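Local coordinates for protein YcaO (Methanopyrus kandleri, PDB 6CIB) that binds adenine nucleotide and magnesium ions and probably takes part in ATP-dependent thioamidation of peptide backbones, at residues A[35-40]-A[48-53]; A[79-84]-A[146-151]; A[183-188]-A[298-303]. All blocks are in the same frame, centred on the assembly; numbering follows the deposited sequence.

Contact 1 of 3, residues A[35-40]-A[48-53]; sequences VEKFSD and EIRRRR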
# COMPACT_ATOMS: atom_id res chain seq x y z
N VAL A 35 -15.86 -16.59 -1.73
CA VAL A 35 -17.18 -17.20 -1.89
C VAL A 35 -18.06 -16.43 -2.88
O VAL A 35 -19.05 -16.97 -3.37
CB VAL A 35 -17.90 -17.42 -0.53
CG1 VAL A 35 -17.27 -18.58 0.23
CG2 VAL A 35 -17.92 -16.15 0.31
N GLU A 36 -17.68 -15.18 -3.18
CA GLU A 36 -18.39 -14.35 -4.15
C GLU A 36 -17.48 -13.33 -4.84
O GLU A 36 -16.53 -12.81 -4.24
CB GLU A 36 -19.57 -13.64 -3.49
CG GLU A 36 -20.75 -13.38 -4.42
CD GLU A 36 -21.95 -12.74 -3.72
OE1 GLU A 36 -21.89 -12.49 -2.49
OE2 GLU A 36 -22.95 -12.46 -4.42
N LYS A 37 -17.79 -13.04 -6.10
CA LYS A 37 -17.04 -12.11 -6.94
C LYS A 37 -17.98 -11.11 -7.58
O LYS A 37 -19.09 -11.46 -8.00
CB LYS A 37 -16.30 -12.87 -8.05
CG LYS A 37 -15.32 -13.92 -7.56
CD LYS A 37 -14.54 -14.52 -8.72
CE LYS A 37 -13.61 -15.60 -8.21
NZ LYS A 37 -12.71 -16.11 -9.28
N PHE A 38 -17.52 -9.86 -7.67
CA PHE A 38 -18.24 -8.79 -8.36
C PHE A 38 -17.31 -8.03 -9.29
O PHE A 38 -16.16 -7.76 -8.94
CB PHE A 38 -18.82 -7.79 -7.35
CG PHE A 38 -19.77 -8.39 -6.35
CD1 PHE A 38 -21.13 -8.56 -6.67
CD2 PHE A 38 -19.32 -8.77 -5.09
CE1 PHE A 38 -22.02 -9.11 -5.74
CE2 PHE A 38 -20.21 -9.32 -4.15
CZ PHE A 38 -21.55 -9.47 -4.48
N SER A 39 -17.82 -7.66 -10.46
CA SER A 39 -17.08 -6.81 -11.40
C SER A 39 -17.71 -5.44 -11.56
O SER A 39 -18.89 -5.32 -11.91
CB SER A 39 -16.96 -7.49 -12.76
OG SER A 39 -16.17 -8.66 -12.66
N ASP A 40 -16.92 -4.41 -11.30
CA ASP A 40 -17.35 -3.03 -11.49
C ASP A 40 -16.49 -2.37 -12.57
O ASP A 40 -15.44 -2.90 -12.93
CB ASP A 40 -17.25 -2.24 -10.17
CG ASP A 40 -18.37 -2.60 -9.17
OD1 ASP A 40 -19.25 -3.42 -9.51
OD2 ASP A 40 -18.36 -2.06 -8.04
N GLU A 48 -12.60 -4.92 -9.07
CA GLU A 48 -13.04 -6.26 -8.71
C GLU A 48 -13.28 -6.36 -7.21
O GLU A 48 -12.48 -5.87 -6.41
CB GLU A 48 -12.00 -7.29 -9.14
CG GLU A 48 -11.92 -7.50 -10.65
CD GLU A 48 -13.11 -8.27 -11.20
OE1 GLU A 48 -13.53 -9.26 -10.58
OE2 GLU A 48 -13.62 -7.88 -12.26
N ILE A 49 -14.40 -6.97 -6.82
CA ILE A 49 -14.72 -7.11 -5.39
C ILE A 49 -14.82 -8.58 -5.05
O ILE A 49 -15.41 -9.36 -5.80
CB ILE A 49 -15.99 -6.32 -4.97
CG1 ILE A 49 -15.78 -4.81 -5.14
CG2 ILE A 49 -16.36 -6.57 -3.50
CD1 ILE A 49 -16.41 -4.27 -6.40
N ARG A 50 -14.23 -8.95 -3.91
CA ARG A 50 -14.28 -10.31 -3.41
C ARG A 50 -14.90 -10.36 -2.01
O ARG A 50 -14.55 -9.55 -1.14
CB ARG A 50 -12.87 -10.93 -3.40
CG ARG A 50 -12.18 -10.96 -4.77
CD ARG A 50 -12.82 -12.00 -5.70
NE ARG A 50 -12.24 -12.00 -7.05
CZ ARG A 50 -12.64 -11.22 -8.06
NH1 ARG A 50 -13.64 -10.36 -7.88
NH2 ARG A 50 -12.03 -11.29 -9.24
N ARG A 51 -15.82 -11.30 -1.82
CA ARG A 51 -16.30 -11.66 -0.50
C ARG A 51 -15.54 -12.92 -0.08
O ARG A 51 -15.57 -13.94 -0.78
CB ARG A 51 -17.82 -11.88 -0.51
CG ARG A 51 -18.44 -12.11 0.87
CD ARG A 51 -19.97 -11.98 0.85
NE ARG A 51 -20.62 -13.02 0.04
CZ ARG A 51 -21.02 -14.21 0.49
NH1 ARG A 51 -20.85 -14.55 1.76
NH2 ARG A 51 -21.60 -15.07 -0.33
N ARG A 52 -14.85 -12.82 1.05
CA ARG A 52 -13.96 -13.87 1.57
C ARG A 52 -14.39 -14.33 2.97
O ARG A 52 -14.71 -13.50 3.82
CB ARG A 52 -12.52 -13.33 1.61
CG ARG A 52 -11.46 -14.40 1.80
CD ARG A 52 -10.08 -13.83 2.10
NE ARG A 52 -9.36 -14.78 2.95
CZ ARG A 52 -8.96 -14.55 4.19
NH1 ARG A 52 -9.16 -13.37 4.77
NH2 ARG A 52 -8.34 -15.50 4.86
N ARG A 53 -14.37 -15.64 3.21
CA ARG A 53 -14.69 -16.24 4.52
C ARG A 53 -13.46 -16.85 5.15
O ARG A 53 -12.71 -17.56 4.47
CB ARG A 53 -15.71 -17.37 4.37
CG ARG A 53 -17.15 -16.93 4.18
CD ARG A 53 -18.07 -18.02 4.72
NE ARG A 53 -19.32 -18.12 3.96
CZ ARG A 53 -20.31 -17.23 3.98
NH1 ARG A 53 -20.22 -16.12 4.72
NH2 ARG A 53 -21.40 -17.44 3.25

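Contact 2 of 3, residues A[79-84]-A[146-151]; sequences CVERAA and NGLSAG. With MG (magnesium ion), chain H; ADP (adenosine-5'-diphosphate), chain G.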
# COMPACT_ATOMS: atom_id res chain seq x y z
N CYS A 79 -6.75 -11.17 -1.69
CA CYS A 79 -7.29 -12.26 -0.88
C CYS A 79 -6.20 -13.18 -0.33
O CYS A 79 -6.26 -13.57 0.84
CB CYS A 79 -8.33 -13.07 -1.67
SG CYS A 79 -9.78 -12.09 -2.07
N VAL A 80 -5.19 -13.48 -1.15
CA VAL A 80 -4.10 -14.38 -0.77
C VAL A 80 -3.24 -13.79 0.36
O VAL A 80 -2.99 -14.47 1.36
CB VAL A 80 -3.23 -14.80 -1.99
CG1 VAL A 80 -1.94 -15.49 -1.55
CG2 VAL A 80 -3.99 -15.75 -2.91
N GLU A 81 -2.82 -12.52 0.21
CA GLU A 81 -2.03 -11.85 1.23
C GLU A 81 -2.75 -11.80 2.58
O GLU A 81 -2.12 -11.98 3.62
CB GLU A 81 -1.53 -10.46 0.79
CG GLU A 81 -2.58 -9.36 0.79
CD GLU A 81 -2.00 -7.97 0.59
OE1 GLU A 81 -1.28 -7.75 -0.40
OE2 GLU A 81 -2.28 -7.08 1.42
N ARG A 82 -4.07 -11.57 2.56
CA ARG A 82 -4.86 -11.52 3.79
C ARG A 82 -4.95 -12.88 4.49
O ARG A 82 -4.87 -12.94 5.72
CB ARG A 82 -6.26 -10.92 3.55
CG ARG A 82 -6.26 -9.43 3.20
CD ARG A 82 -5.76 -8.55 4.35
NE ARG A 82 -6.76 -8.45 5.42
CZ ARG A 82 -7.71 -7.51 5.49
NH1 ARG A 82 -7.80 -6.58 4.55
NH2 ARG A 82 -8.56 -7.51 6.50
N ALA A 83 -5.07 -13.96 3.72
CA ALA A 83 -5.05 -15.31 4.28
C ALA A 83 -3.67 -15.65 4.87
O ALA A 83 -3.58 -16.24 5.95
CB ALA A 83 -5.45 -16.34 3.24
N ALA A 84 -2.61 -15.24 4.17
CA ALA A 84 -1.24 -15.42 4.64
C ALA A 84 -0.94 -14.66 5.93
O ALA A 84 -0.16 -15.13 6.76
CB ALA A 84 -0.25 -15.02 3.55
N ASN A 146 -0.30 -2.58 6.70
CA ASN A 146 0.70 -1.73 6.05
C ASN A 146 2.00 -2.51 5.86
O ASN A 146 2.57 -3.04 6.81
CB ASN A 146 0.98 -0.45 6.85
CG ASN A 146 1.73 0.59 6.03
OD1 ASN A 146 1.35 0.91 4.90
ND2 ASN A 146 2.79 1.15 6.60
N GLY A 147 2.44 -2.58 4.60
CA GLY A 147 3.63 -3.32 4.24
C GLY A 147 3.41 -4.76 3.86
O GLY A 147 4.37 -5.47 3.54
N LEU A 148 2.16 -5.22 3.94
CA LEU A 148 1.80 -6.57 3.53
C LEU A 148 1.63 -6.64 2.02
O LEU A 148 0.89 -5.83 1.44
CB LEU A 148 0.53 -7.03 4.25
CG LEU A 148 -0.03 -8.43 3.98
CD1 LEU A 148 0.88 -9.52 4.52
CD2 LEU A 148 -1.42 -8.50 4.60
N SER A 149 2.30 -7.59 1.37
CA SER A 149 2.21 -7.76 -0.08
C SER A 149 2.47 -9.18 -0.53
O SER A 149 3.28 -9.89 0.06
CB SER A 149 3.18 -6.81 -0.82
OG SER A 149 2.88 -5.45 -0.51
N ALA A 150 1.79 -9.57 -1.60
CA ALA A 150 2.00 -10.83 -2.28
C ALA A 150 2.63 -10.56 -3.65
O ALA A 150 2.54 -9.44 -4.16
CB ALA A 150 0.68 -11.57 -2.43
N GLY A 151 3.28 -11.57 -4.21
CA GLY A 151 3.78 -11.52 -5.58
C GLY A 151 4.03 -12.90 -6.15
O GLY A 151 3.85 -13.91 -5.45
MG MG H . -1.03 -5.10 0.33
PB ADP G . -1.92 -2.50 -3.65
O1B ADP G . -0.74 -3.38 -3.28
O2B ADP G . -1.64 -1.01 -3.60
O3B ADP G . -3.23 -2.90 -3.01
PA ADP G . -2.84 -3.83 -6.06
O1A ADP G . -2.27 -3.70 -7.45
O2A ADP G . -4.32 -3.61 -5.91
O3A ADP G . -2.04 -2.72 -5.24
O5' ADP G . -2.42 -5.27 -5.49
C5' ADP G . -3.09 -6.02 -4.46
C4' ADP G . -2.24 -7.24 -4.08
O4' ADP G . -2.02 -8.07 -5.23
C3' ADP G . -0.83 -6.87 -3.59
O3' ADP G . -0.36 -7.87 -2.65
C2' ADP G . 0.01 -6.94 -4.85
O2' ADP G . 1.39 -7.13 -4.57
C1' ADP G . -0.63 -8.11 -5.59
N9 ADP G . -0.52 -8.00 -7.06
C8 ADP G . -1.07 -7.04 -7.82
N7 ADP G . -0.78 -7.23 -9.13
C5 ADP G . -0.05 -8.35 -9.22
C6 ADP G . 0.58 -9.11 -10.33
N6 ADP G . 0.45 -8.69 -11.61
N1 ADP G . 1.27 -10.23 -10.01
C2 ADP G . 1.40 -10.65 -8.73
N3 ADP G . 0.86 -10.01 -7.67
C4 ADP G . 0.13 -8.86 -7.86
O HOH W 1 0.41 -4.17 -1.10
O HOH W 2 -2.99 -4.53 -0.63
O HOH W 3 -1.29 -3.87 2.16

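Contact 3 of 3, residues A[183-188]-A[298-303]; sequences ELEVHG and TVEIDD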
# COMPACT_ATOMS: atom_id res chain seq x y z
N GLU A 183 0.18 20.87 -6.22
CA GLU A 183 -0.52 20.21 -7.33
C GLU A 183 0.49 19.60 -8.31
O GLU A 183 1.52 20.22 -8.61
CB GLU A 183 -1.43 21.21 -8.05
CG GLU A 183 -2.19 20.65 -9.26
CD GLU A 183 -3.42 21.46 -9.66
OE1 GLU A 183 -3.44 22.70 -9.46
OE2 GLU A 183 -4.37 20.85 -10.18
N LEU A 184 0.20 18.39 -8.77
CA LEU A 184 1.03 17.74 -9.79
C LEU A 184 0.33 17.74 -11.15
O LEU A 184 -0.77 17.20 -11.29
CB LEU A 184 1.44 16.32 -9.38
CG LEU A 184 2.27 15.53 -10.40
CD1 LEU A 184 3.73 15.99 -10.49
CD2 LEU A 184 2.18 14.05 -10.09
N GLU A 185 0.99 18.35 -12.14
CA GLU A 185 0.44 18.53 -13.49
C GLU A 185 0.92 17.39 -14.39
O GLU A 185 2.11 17.10 -14.44
CB GLU A 185 0.86 19.89 -14.05
CG GLU A 185 -0.21 20.64 -14.84
CD GLU A 185 -0.96 21.69 -14.02
OE1 GLU A 185 -0.34 22.37 -13.17
OE2 GLU A 185 -2.18 21.85 -14.24
N VAL A 186 -0.03 16.74 -15.07
CA VAL A 186 0.24 15.57 -15.94
C VAL A 186 -0.29 15.81 -17.35
O VAL A 186 -1.09 16.72 -17.57
CB VAL A 186 -0.37 14.26 -15.36
CG1 VAL A 186 0.33 13.83 -14.08
CG2 VAL A 186 -1.87 14.39 -15.14
N HIS A 187 0.16 14.98 -18.30
CA HIS A 187 -0.20 15.10 -19.72
C HIS A 187 -0.57 13.74 -20.32
O HIS A 187 -0.51 12.72 -19.63
CB HIS A 187 0.97 15.71 -20.52
CG HIS A 187 1.55 16.93 -19.88
ND1 HIS A 187 2.72 16.91 -19.16
CD2 HIS A 187 1.09 18.21 -19.82
CE1 HIS A 187 2.98 18.12 -18.70
NE2 HIS A 187 2.00 18.93 -19.08
N GLY A 188 -0.97 13.76 -21.59
CA GLY A 188 -1.26 12.55 -22.37
C GLY A 188 -2.25 11.61 -21.72
O GLY A 188 -3.31 12.03 -21.26
N THR A 298 3.00 24.36 -7.68
CA THR A 298 2.70 23.42 -8.76
C THR A 298 3.97 22.74 -9.25
O THR A 298 5.03 23.37 -9.30
CB THR A 298 1.90 24.07 -9.92
OG1 THR A 298 1.63 23.08 -10.93
CG2 THR A 298 2.65 25.26 -10.56
N VAL A 299 3.86 21.45 -9.58
CA VAL A 299 4.99 20.66 -10.10
C VAL A 299 4.59 20.02 -11.43
O VAL A 299 3.50 19.46 -11.56
CB VAL A 299 5.46 19.57 -9.09
CG1 VAL A 299 6.69 18.83 -9.60
CG2 VAL A 299 5.78 20.18 -7.74
N GLU A 300 5.48 20.12 -12.42
CA GLU A 300 5.31 19.48 -13.72
C GLU A 300 5.92 18.09 -13.67
O GLU A 300 7.07 17.94 -13.23
CB GLU A 300 6.01 20.31 -14.81
CG GLU A 300 5.33 20.25 -16.17
CD GLU A 300 4.02 21.04 -16.20
OE1 GLU A 300 2.99 20.45 -16.59
OE2 GLU A 300 4.03 22.24 -15.84
N ILE A 301 5.17 17.08 -14.13
CA ILE A 301 5.63 15.68 -14.03
C ILE A 301 6.96 15.41 -14.75
O ILE A 301 7.81 14.67 -14.25
CB ILE A 301 4.54 14.63 -14.38
CG1 ILE A 301 5.02 13.21 -14.00
CG2 ILE A 301 4.09 14.73 -15.84
CD1 ILE A 301 3.93 12.19 -13.78
N ASP A 302 7.15 16.06 -15.91
CA ASP A 302 8.36 15.90 -16.73
C ASP A 302 9.62 16.45 -16.07
O ASP A 302 10.73 16.06 -16.45
CB ASP A 302 8.16 16.54 -18.11
CG ASP A 302 6.82 16.20 -18.72
OD1 ASP A 302 5.81 16.81 -18.29
OD2 ASP A 302 6.78 15.33 -19.61
N ASP A 303 9.46 17.34 -15.09
CA ASP A 303 10.57 17.91 -14.33
C ASP A 303 11.16 16.92 -13.32
O ASP A 303 12.28 17.11 -12.85
CB ASP A 303 10.15 19.20 -13.61
CG ASP A 303 9.92 20.37 -14.57
OD1 ASP A 303 10.39 20.35 -15.73
OD2 ASP A 303 9.25 21.34 -14.15

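Contact 1 of 3, residues A[35-40]-A[48-53]
The backbone oxygen of Ile49 is gripped by two donors: Phe38 N, 2.9 Å from Ile49 O, makes the strand-to-strand bond, while Arg50 NH1 folds back and comes in from above the carbonyl plane. Ile49 N returns a bond to Phe38 O and completes the antiparallel hydrogen-bonded pair. Farther along, Val35 N reaches Arg51 O at 2.8 Å in a nearly straight bond, and Glu36 N adds a weak one; two residues thus face one, a classic beta bulge. On the face carrying Glu36, Phe38, Ile49 and Arg51, Arg51 NE gives to the anti lone pair of Glu36 OE1 at 2.9 Å, with carboxylate and guanidinium planes 88° apart. Val35 CG2 covers the centre of one guanidinium face, and Glu58 of strand 57-64 holds Arg51 NH1. Phe38 and Ile49 pack CB to CB at 4.0 Å. On the other face Ser39 OG gives to the syn side of Glu48 OE2 at 2.7 Å. Glu48 is bent at its second torsion (chi2 -72°), which swings the carboxylate back toward 35-40. Its OE1 lies in the plane of the Arg50 guanidinium and takes both NH1 and NH2, which fixes the group's rotation, while the aliphatic chain of Lys37 lies over one face, with Lys37 CG 3.7 Å from Arg50 NE. Lys37 and Arg50 also share Glu29, which probably offsets their like charges. The two strands form a hairpin whose second strand pairs onward with 57-64; helix 68-85 packs against the face of Ser39, Glu48 and Arg50 and supplies Arg68 to Glu48.

Contact 2 of 3, residues A[79-84]-A[146-151]
Leu148 meets Glu81 twice, once through its backbone and once through its side chain. Leu148 O binds the magnesium ion at 2.3 Å, and Glu81 OE2 reaches the same ion from helix 68-85 at a longer 2.6 Å, so the metal bridges two acceptors that would otherwise probably repel. Beside the metal, Leu148 CD2 lies 3.6 Å from Glu81 OE2 and gives the carboxylate an apolar flank. At Ser149 the backbone does the touching, its CA 3.5 Å from Glu81 OE1. The side chain sets off away from the helix, and its OG gives to a magnesium-bound water, 2.8 Å from Ser149 OG, which itself donates to the ADP beta-phosphate; a second metal water donates to another oxygen of that phosphate. Ala150 then holds the ribose: its N gives to O3' at 2.9 Å in an almost straight bond, and its O accepts from O2' at 2.6 Å. Ala150 CB packs on Glu81 CB at 4.1 Å. Glu81 CG sits between the backbone N and carbonyl carbon (chi1 76°), and the chain runs extended from there, carrying the carboxylate between ribose and metal; its OE1 approaches O3' too closely for the exact length to be trusted. One glutamate thus serves sugar and ion together, as in the ATP- and magnesium-binding site characteristic of YcaO proteins.

Contact 3 of 3, residues A[183-188]-A[298-303]
A short parallel sheet of two strands, 183-185 and 298-300, joins parts of the chain over a hundred residues apart, pairing Glu183 with Thr298, Leu184 with Val299 and Glu185 with Glu300. Val299 N gives to Glu183 O at 2.8 Å, and Glu185 N gives to Val299 O in a nearly straight bond. The ladder's last rung, Ile301 N to Glu185 O at 3.1 Å, is made just where the second strand turns into a 3-10 segment. On one face Thr298 holds its OG1 anti to the backbone N (chi1 -179°), and this hydroxyl gives to Glu185 OE1 at 3.1 Å, a diagonal link met almost along the C-O axis of the carboxylate. Glu300 bends at its second torsion, bringing OE1 to 3.4 Å from Glu185 CB. The same oxygen lies at the edge of the His187 ring, 3.1 Å from His187 NE2, with ring and carboxylate planes 20° apart. Asp302 OD1 also stands at the ring edge, so both acidic side chains meet the imidazole's CE1 end, and their charge would probably favour its protonated form. Cutting Glu185 back to an alanine is likely to leave the Thr298 hydroxyl without its carboxylate partner and to remove the CG contact on Glu300 OE1. The other face is apolar. Leu184 CD1 packs 4.2 Å from Val299 CG1 and also meets Ile301 CB, while Val186 CG1 touches Ile301 CD1 at 4.0 Å. Leu184, Val186 and Ile301 all rest on Val245 of helix 241-260, and Leu184 has a backbone bond to Leu206 of strand 203-209. The arrangement is that of a small parallel strand pair at the protein surface, polar on one face and packed on a helix with the other.

In the fold
Contact 2 is the buried one and lies nearest the middle of the chain; contact 1 is partly buried, and contact 3 is at the surface, on the opposite side of the chain's centre from contact 2. Contacts 1 and 2 adjoin: Arg50 packs on Cys79 and Arg52 on Ala83, so the hairpin rests on the very helix that carries Glu81. Contact 3 stays apart, its nearest atoms about 20 Å from contact 2. The chemistry follows the place. Both sheet contacts rely on backbone ladders, one antiparallel with salt bridges, one parallel with an apolar inner face, whereas the helix and strand of contact 2 are joined chiefly through magnesium and nucleotide, with a little side-chain packing.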